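Local coordinates for secreted effector protein SopD (Salmonella typhimurium, PDB 5CPC) that alters host cell physiology to promote bacterial survival, contributing to replication in macrophages and, together with SopB, to membrane fission and macropinosome formation during invasion, at residues 256-261 with 265-270; 249-254 with 272-277; 126-131 with 145-150. One frame throughout, in Å; residues are numbered along the deposited sequence.

How the contacts relate
Three contacts in SopD illustrate how consecutive and distant helices meet around a turn. From the N terminus, contact 3 comes first: it joins the end of helix 124-127 and the turn after it to helix 141-160, closing a loop of 13 intervening residues. Much later, contact 2 pairs helix 248-256 with helix 264-283, and contact 1 lies within that span, where the linker between the same two helices folds back on the start of the second. Contact 3 is in series with both. The three meet in space, their centres about 11 to 12 Å apart, and the turn 128-131 links them, hydrogen-bonding to helix 248-256, to the linker and to helix 264-283.

Contact 1 of 3, residues 256-261 with 265-270; sequences SYSPFS and PTNSGF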
# COMPACT_ATOMS: atom_id res chain seq x y z
N SER A 256 4.88 -0.26 6.78
CA SER A 256 4.98 -0.83 8.14
C SER A 256 4.53 -2.30 8.35
O SER A 256 4.86 -2.93 9.36
CB SER A 256 4.31 0.11 9.12
OG SER A 256 5.01 1.31 9.06
N TYR A 257 3.81 -2.84 7.38
CA TYR A 257 3.21 -4.17 7.50
C TYR A 257 4.26 -5.24 7.76
O TYR A 257 5.21 -5.33 7.01
CB TYR A 257 2.48 -4.48 6.18
CG TYR A 257 2.07 -5.92 5.96
CD1 TYR A 257 0.96 -6.47 6.64
CD2 TYR A 257 2.76 -6.72 5.06
CE1 TYR A 257 0.58 -7.78 6.43
CE2 TYR A 257 2.41 -8.05 4.86
CZ TYR A 257 1.31 -8.57 5.54
OH TYR A 257 0.93 -9.84 5.30
N SER A 258 4.07 -6.04 8.82
CA SER A 258 4.78 -7.33 8.96
C SER A 258 3.80 -8.51 8.94
O SER A 258 2.83 -8.54 9.73
CB SER A 258 5.57 -7.39 10.25
OG SER A 258 5.57 -8.71 10.78
N PRO A 259 4.06 -9.50 8.06
CA PRO A 259 3.22 -10.68 7.92
C PRO A 259 3.39 -11.65 9.07
O PRO A 259 2.54 -12.56 9.24
CB PRO A 259 3.73 -11.32 6.63
CG PRO A 259 5.19 -10.99 6.64
CD PRO A 259 5.18 -9.54 7.10
N PHE A 260 4.47 -11.48 9.83
CA PHE A 260 4.81 -12.37 10.94
C PHE A 260 3.78 -12.30 12.02
O PHE A 260 3.47 -11.22 12.53
CB PHE A 260 6.21 -12.07 11.53
CG PHE A 260 7.31 -12.32 10.56
CD1 PHE A 260 8.15 -11.30 10.18
CD2 PHE A 260 7.47 -13.57 9.98
CE1 PHE A 260 9.15 -11.52 9.26
CE2 PHE A 260 8.45 -13.79 9.06
CZ PHE A 260 9.30 -12.77 8.70
N SER A 261 3.29 -13.46 12.42
CA SER A 261 2.16 -13.53 13.28
C SER A 261 2.38 -12.99 14.68
O SER A 261 1.43 -12.57 15.35
CB SER A 261 1.74 -14.98 13.39
OG SER A 261 1.24 -15.19 14.69
N PRO A 265 0.86 -6.88 17.94
CA PRO A 265 0.69 -5.62 18.72
C PRO A 265 1.60 -4.47 18.29
O PRO A 265 1.38 -3.31 18.68
CB PRO A 265 1.09 -6.06 20.13
CG PRO A 265 2.18 -7.11 19.87
CD PRO A 265 1.62 -7.89 18.71
N THR A 266 2.62 -4.82 17.50
CA THR A 266 3.64 -3.91 17.03
C THR A 266 3.15 -3.24 15.75
O THR A 266 3.26 -1.99 15.58
CB THR A 266 4.98 -4.66 16.88
OG1 THR A 266 5.78 -4.41 18.05
CG2 THR A 266 5.77 -4.26 15.61
N ASN A 267 2.62 -4.08 14.86
CA ASN A 267 1.80 -3.66 13.74
C ASN A 267 0.71 -2.63 14.21
O ASN A 267 0.65 -1.48 13.72
CB ASN A 267 1.16 -4.90 13.11
CG ASN A 267 2.12 -5.69 12.15
OD1 ASN A 267 3.25 -5.30 11.87
ND2 ASN A 267 1.61 -6.80 11.62
N SER A 268 -0.10 -3.04 15.18
CA SER A 268 -1.13 -2.18 15.79
C SER A 268 -0.67 -0.80 16.31
O SER A 268 -1.35 0.21 16.07
CB SER A 268 -1.84 -2.94 16.90
OG SER A 268 -2.29 -4.19 16.39
N GLY A 269 0.50 -0.77 16.97
CA GLY A 269 1.16 0.46 17.38
C GLY A 269 1.46 1.38 16.19
O GLY A 269 1.19 2.58 16.26
N PHE A 270 2.02 0.83 15.11
CA PHE A 270 2.32 1.58 13.94
C PHE A 270 1.00 2.15 13.35
O PHE A 270 0.98 3.26 12.83
CB PHE A 270 2.98 0.67 12.90
CG PHE A 270 4.48 0.53 13.06
CD1 PHE A 270 5.09 -0.74 13.02
CD2 PHE A 270 5.30 1.67 13.23
CE1 PHE A 270 6.50 -0.89 13.16
CE2 PHE A 270 6.71 1.55 13.36
CZ PHE A 270 7.31 0.25 13.32
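Asn-267 meets the backbone of Ser-258 with both ends of its side-chain amide, donating to the O and accepting from the N of that one residue. Its ND2 gives a hydrogen bond of 2.8 Å to Ser-258 O that is nearly straight at 168° and lies in the carbonyl plane on a lone pair, with the acceptor almost in the plane of the Asn-267 amide. The return bond is looser: Ser-258 N reaches Asn-267 OD1 at 3.2 Å, bent to 144° and tilted from the carbonyl plane of the acceptor. With CG anti to the carbonyl carbon (chi1 -80°), the amide leaves the first turns of helix 264-283 and turns its end to the linker. Ser-258 CB rests 3.5 Å from Asn-267 OD1.

Asn-129 shares the same groups: its ND2 also donates to Ser-258 O, making that oxygen a double acceptor, and its O accepts from Asn-267 ND2. Ser-258 OG accepts a weak bond from Phe-260 N, 3.1 Å long. Two residues before Ser-258, Ser-256 lies over one face of the Phe-270 ring, its OG offset toward the rim and its CB 4.0 Å from Phe-270 CG.

Such two-way bonding is consistent with a single orientation of the Asn-267 amide, and it implies that the N and O of the buried Ser-258 are satisfied within the protein, the N by Asn-267 and the O by Asn-267 and Asn-129 together.

Contact 2 of 3, residues 249-254 with 272-277; sequences CISYLL and KKLNQD
A helix-loop-helix unit is the element here: helix 248-256 and helix 264-283 follow one another in the chain, joined by a short linker, and this contact lies between their facing sides. Between these segments Leu-274 makes the contact. It points from the second helix toward the first, and the nearest CA pair, Tyr-252 and Leu-274, is 7.4 Å apart.

The fork of Leu-274 meets two consecutive residues. Its CD1 branch settles against the backbone side of Tyr-252, 3.8 Å from Tyr-252 CA and 3.9 Å from Tyr-252 CB, so the tyrosine is touched at its root and not on its ring. CG of Tyr-252 stands anti to the backbone N (chi1 160°), which carries the ring away from the leucine. The phenol end belongs to another part of the fold: Tyr-252 OH is hydrogen-bonded to Leu-128 O, in the turn after helix 124-127.

In helix 248-256 a wider pi-type turn begins at Tyr-252, one of the two residues touched. No hydrogen bond crosses between the two segments, and the union is mainly apolar. Pro-248, at the start of the first helix, extends the surface that Leu-274 touches, while Leu-253, which takes no part here, packs on Ile-150, Cys-151 and Ile-154 of helix 141-160.

Both methyls of the fork also lie near the hydroxyl of Ser-251, in van der Waals contact. Ser-251 holds OG between the backbone N and the carbonyl carbon (chi1 76°), and from there it lies 3.8 Å from Leu-274 CD1 and, nearer still, 3.4 Å from Leu-274 CD2.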
# COMPACT_ATOMS: atom_id res chain seq x y z
N CYS A 249 -4.29 3.02 6.51
CA CYS A 249 -4.15 1.58 6.06
C CYS A 249 -3.20 1.43 4.86
O CYS A 249 -2.46 0.42 4.76
CB CYS A 249 -5.49 0.95 5.73
SG CYS A 249 -6.52 0.82 7.17
N ILE A 250 -3.20 2.42 3.96
CA ILE A 250 -2.40 2.31 2.76
C ILE A 250 -0.96 2.58 3.13
O ILE A 250 -0.06 1.76 2.85
CB ILE A 250 -2.97 3.14 1.62
CG1 ILE A 250 -4.23 2.45 1.05
CG2 ILE A 250 -1.90 3.33 0.50
CD1 ILE A 250 -5.08 3.34 0.17
N SER A 251 -0.69 3.67 3.84
CA SER A 251 0.69 3.81 4.31
C SER A 251 1.20 2.65 5.22
O SER A 251 2.39 2.26 5.16
CB SER A 251 0.98 5.25 4.81
OG SER A 251 0.46 5.54 6.05
N TYR A 252 0.32 2.07 6.04
CA TYR A 252 0.72 0.97 6.90
C TYR A 252 1.12 -0.21 6.05
O TYR A 252 2.17 -0.83 6.28
CB TYR A 252 -0.45 0.51 7.82
CG TYR A 252 -0.27 -0.89 8.36
CD1 TYR A 252 0.66 -1.14 9.39
CD2 TYR A 252 -0.95 -1.98 7.81
CE1 TYR A 252 0.88 -2.43 9.87
CE2 TYR A 252 -0.73 -3.29 8.30
CZ TYR A 252 0.20 -3.49 9.33
OH TYR A 252 0.43 -4.74 9.84
N LEU A 253 0.25 -0.55 5.10
CA LEU A 253 0.48 -1.72 4.30
C LEU A 253 1.71 -1.58 3.39
O LEU A 253 2.45 -2.59 3.19
CB LEU A 253 -0.78 -2.13 3.53
CG LEU A 253 -0.91 -3.48 2.86
CD1 LEU A 253 -1.05 -4.65 3.85
CD2 LEU A 253 -2.10 -3.39 1.97
N LEU A 254 1.96 -0.37 2.86
CA LEU A 254 3.20 -0.11 2.11
C LEU A 254 4.44 -0.17 2.93
O LEU A 254 5.40 -0.77 2.50
CB LEU A 254 3.18 1.24 1.40
CG LEU A 254 2.18 1.28 0.25
CD1 LEU A 254 1.94 2.76 -0.18
CD2 LEU A 254 2.72 0.39 -0.94
N LYS A 272 -1.89 2.88 14.88
CA LYS A 272 -2.49 3.88 15.74
C LYS A 272 -1.79 5.22 15.51
O LYS A 272 -2.45 6.26 15.46
CB LYS A 272 -2.41 3.47 17.23
CG LYS A 272 -3.14 4.48 18.20
CD LYS A 272 -3.17 4.07 19.75
CE LYS A 272 -4.65 3.93 20.26
NZ LYS A 272 -4.93 4.20 21.73
N LYS A 273 -0.46 5.17 15.39
CA LYS A 273 0.37 6.31 15.06
C LYS A 273 -0.08 6.94 13.75
O LYS A 273 -0.35 8.14 13.70
CB LYS A 273 1.86 5.93 15.02
CG LYS A 273 2.67 6.64 16.08
CD LYS A 273 3.71 5.73 16.72
CE LYS A 273 4.19 6.34 18.05
NZ LYS A 273 5.03 5.40 18.84
N LEU A 274 -0.17 6.16 12.68
CA LEU A 274 -0.62 6.72 11.42
C LEU A 274 -2.06 7.24 11.50
O LEU A 274 -2.37 8.35 10.94
CB LEU A 274 -0.47 5.71 10.30
CG LEU A 274 0.93 5.17 10.08
CD1 LEU A 274 0.69 3.84 9.42
CD2 LEU A 274 1.79 6.11 9.17
N ASN A 275 -2.91 6.50 12.23
CA ASN A 275 -4.21 7.04 12.63
C ASN A 275 -4.21 8.42 13.25
O ASN A 275 -5.00 9.28 12.83
CB ASN A 275 -5.02 6.06 13.48
CG ASN A 275 -5.53 4.90 12.66
OD1 ASN A 275 -5.64 5.00 11.44
ND2 ASN A 275 -5.82 3.80 13.31
N GLN A 276 -3.30 8.62 14.21
CA GLN A 276 -3.25 9.83 14.99
C GLN A 276 -2.89 11.03 14.11
O GLN A 276 -3.58 12.05 14.10
CB GLN A 276 -2.26 9.65 16.14
CG GLN A 276 -2.02 10.93 16.97
CD GLN A 276 -3.23 11.35 17.82
OE1 GLN A 276 -4.06 10.51 18.22
NE2 GLN A 276 -3.33 12.65 18.11
N ASP A 277 -1.83 10.88 13.31
CA ASP A 277 -1.44 11.90 12.36
C ASP A 277 -2.54 12.24 11.38
O ASP A 277 -2.83 13.42 11.07
CB ASP A 277 -0.30 11.38 11.56
CG ASP A 277 1.03 11.43 12.30
OD1 ASP A 277 1.09 11.23 13.53
OD2 ASP A 277 2.05 11.64 11.58

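Contact 3 of 3, residues 126-131 with 145-150; sequences DILNIS and QLFLQI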
# COMPACT_ATOMS: atom_id res chain seq x y z
N ASP A 126 -7.56 -9.14 9.93
CA ASP A 126 -6.78 -10.34 9.63
C ASP A 126 -5.87 -10.13 8.43
O ASP A 126 -4.71 -10.52 8.50
CB ASP A 126 -7.68 -11.59 9.44
CG ASP A 126 -8.41 -12.00 10.74
OD1 ASP A 126 -8.02 -11.52 11.81
OD2 ASP A 126 -9.37 -12.81 10.66
N ILE A 127 -6.35 -9.48 7.37
CA ILE A 127 -5.51 -9.11 6.22
C ILE A 127 -4.34 -8.24 6.64
O ILE A 127 -3.24 -8.41 6.16
CB ILE A 127 -6.28 -8.29 5.15
CG1 ILE A 127 -6.98 -9.20 4.17
CG2 ILE A 127 -5.31 -7.39 4.33
CD1 ILE A 127 -8.10 -8.54 3.42
N LEU A 128 -4.60 -7.27 7.53
CA LEU A 128 -3.56 -6.37 8.00
C LEU A 128 -2.64 -6.96 9.08
O LEU A 128 -1.66 -6.32 9.47
CB LEU A 128 -4.16 -5.03 8.51
CG LEU A 128 -4.83 -4.12 7.45
CD1 LEU A 128 -5.32 -2.84 8.08
CD2 LEU A 128 -3.88 -3.86 6.27
N ASN A 129 -3.00 -8.13 9.62
CA ASN A 129 -2.28 -8.72 10.76
C ASN A 129 -2.28 -7.76 11.90
O ASN A 129 -1.25 -7.53 12.55
CB ASN A 129 -0.84 -9.13 10.41
CG ASN A 129 -0.24 -10.10 11.44
OD1 ASN A 129 -0.92 -10.99 11.95
ND2 ASN A 129 1.03 -9.90 11.76
N ILE A 130 -3.44 -7.19 12.18
CA ILE A 130 -3.55 -6.29 13.31
C ILE A 130 -4.36 -6.81 14.49
O ILE A 130 -5.29 -7.61 14.37
CB ILE A 130 -3.95 -4.85 12.88
CG1 ILE A 130 -5.33 -4.80 12.19
CG2 ILE A 130 -2.85 -4.26 11.96
CD1 ILE A 130 -6.11 -3.42 12.38
N SER A 131 -3.98 -6.34 15.66
CA SER A 131 -4.55 -6.80 16.89
C SER A 131 -5.96 -6.22 17.08
O SER A 131 -6.17 -5.29 17.85
CB SER A 131 -3.55 -6.54 18.04
OG SER A 131 -4.14 -6.10 19.23
N GLN A 145 -10.01 0.28 -3.37
CA GLN A 145 -9.38 -0.26 -4.58
C GLN A 145 -7.87 -0.17 -4.63
O GLN A 145 -7.23 -1.12 -5.04
CB GLN A 145 -9.98 0.30 -5.89
CG GLN A 145 -9.36 -0.30 -7.20
CD GLN A 145 -9.54 0.65 -8.38
OE1 GLN A 145 -8.60 1.37 -8.77
NE2 GLN A 145 -10.78 0.70 -8.93
N LEU A 146 -7.27 0.94 -4.22
CA LEU A 146 -5.82 0.95 -4.12
C LEU A 146 -5.24 -0.05 -3.08
O LEU A 146 -4.18 -0.66 -3.31
CB LEU A 146 -5.28 2.38 -3.87
CG LEU A 146 -3.78 2.48 -3.63
CD1 LEU A 146 -3.08 2.14 -4.93
CD2 LEU A 146 -3.33 3.90 -3.17
N PHE A 147 -5.88 -0.11 -1.92
CA PHE A 147 -5.47 -0.98 -0.77
C PHE A 147 -5.46 -2.40 -1.27
O PHE A 147 -4.57 -3.18 -0.95
CB PHE A 147 -6.54 -0.86 0.34
CG PHE A 147 -6.33 -1.77 1.54
CD1 PHE A 147 -5.50 -1.40 2.56
CD2 PHE A 147 -6.99 -3.00 1.62
CE1 PHE A 147 -5.30 -2.24 3.65
CE2 PHE A 147 -6.80 -3.84 2.69
CZ PHE A 147 -5.97 -3.46 3.71
N LEU A 148 -6.46 -2.72 -2.07
CA LEU A 148 -6.66 -4.08 -2.52
C LEU A 148 -5.58 -4.42 -3.57
O LEU A 148 -5.16 -5.57 -3.68
CB LEU A 148 -8.06 -4.17 -3.15
CG LEU A 148 -9.09 -5.15 -2.60
CD1 LEU A 148 -8.91 -5.78 -1.13
CD2 LEU A 148 -10.52 -4.58 -2.82
N GLN A 149 -5.18 -3.42 -4.35
CA GLN A 149 -4.18 -3.59 -5.42
C GLN A 149 -2.84 -3.90 -4.78
O GLN A 149 -2.09 -4.74 -5.30
CB GLN A 149 -4.02 -2.36 -6.31
CG GLN A 149 -5.17 -2.07 -7.29
CD GLN A 149 -4.85 -0.82 -8.11
OE1 GLN A 149 -4.02 -0.85 -9.02
NE2 GLN A 149 -5.46 0.28 -7.74
N ILE A 150 -2.59 -3.28 -3.63
CA ILE A 150 -1.35 -3.49 -2.92
C ILE A 150 -1.40 -4.88 -2.31
O ILE A 150 -0.38 -5.56 -2.27
CB ILE A 150 -1.14 -2.41 -1.82
CG1 ILE A 150 -0.92 -1.02 -2.48
CG2 ILE A 150 0.01 -2.77 -0.82
CD1 ILE A 150 -1.37 0.15 -1.57
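Phe-147 offers the edge of its ring to Leu-128: the methyl CD2 sits near the ring plane, 3.3 Å from Phe-147 CZ and 3.4 Å from Phe-147 CE1, and Leu-128 CG lies in that plane too. Ile-127 comes from an oblique direction, its CG2 4.0 Å from Phe-147 CZ. Methyls of two successive residues thus meet the far end of the ring. Phe-147 reaches them by extending from helix 141-160 with CG anti to the backbone N (chi1 175°), bridging backbones whose closest CA atoms, those of Ile-127 and Leu-148, are still 10.1 Å apart.

Other helices join in. Leu-253 of helix 248-256 packs on both Leu-128 and Phe-147, and Ile-127 touches Ile-78 of helix 76-90. With no hydrogen bond between the two segments, the contact is purely apolar.

Just beyond Leu-128, Asn-129 takes a positive phi of 57° and the chain leaves the helix. Two backbone bonds return into the last turn, a Schellman motif, and the pattern is that of a helix C-terminus whose last apolar side chains pack on a neighbouring helix in a multi-helix core.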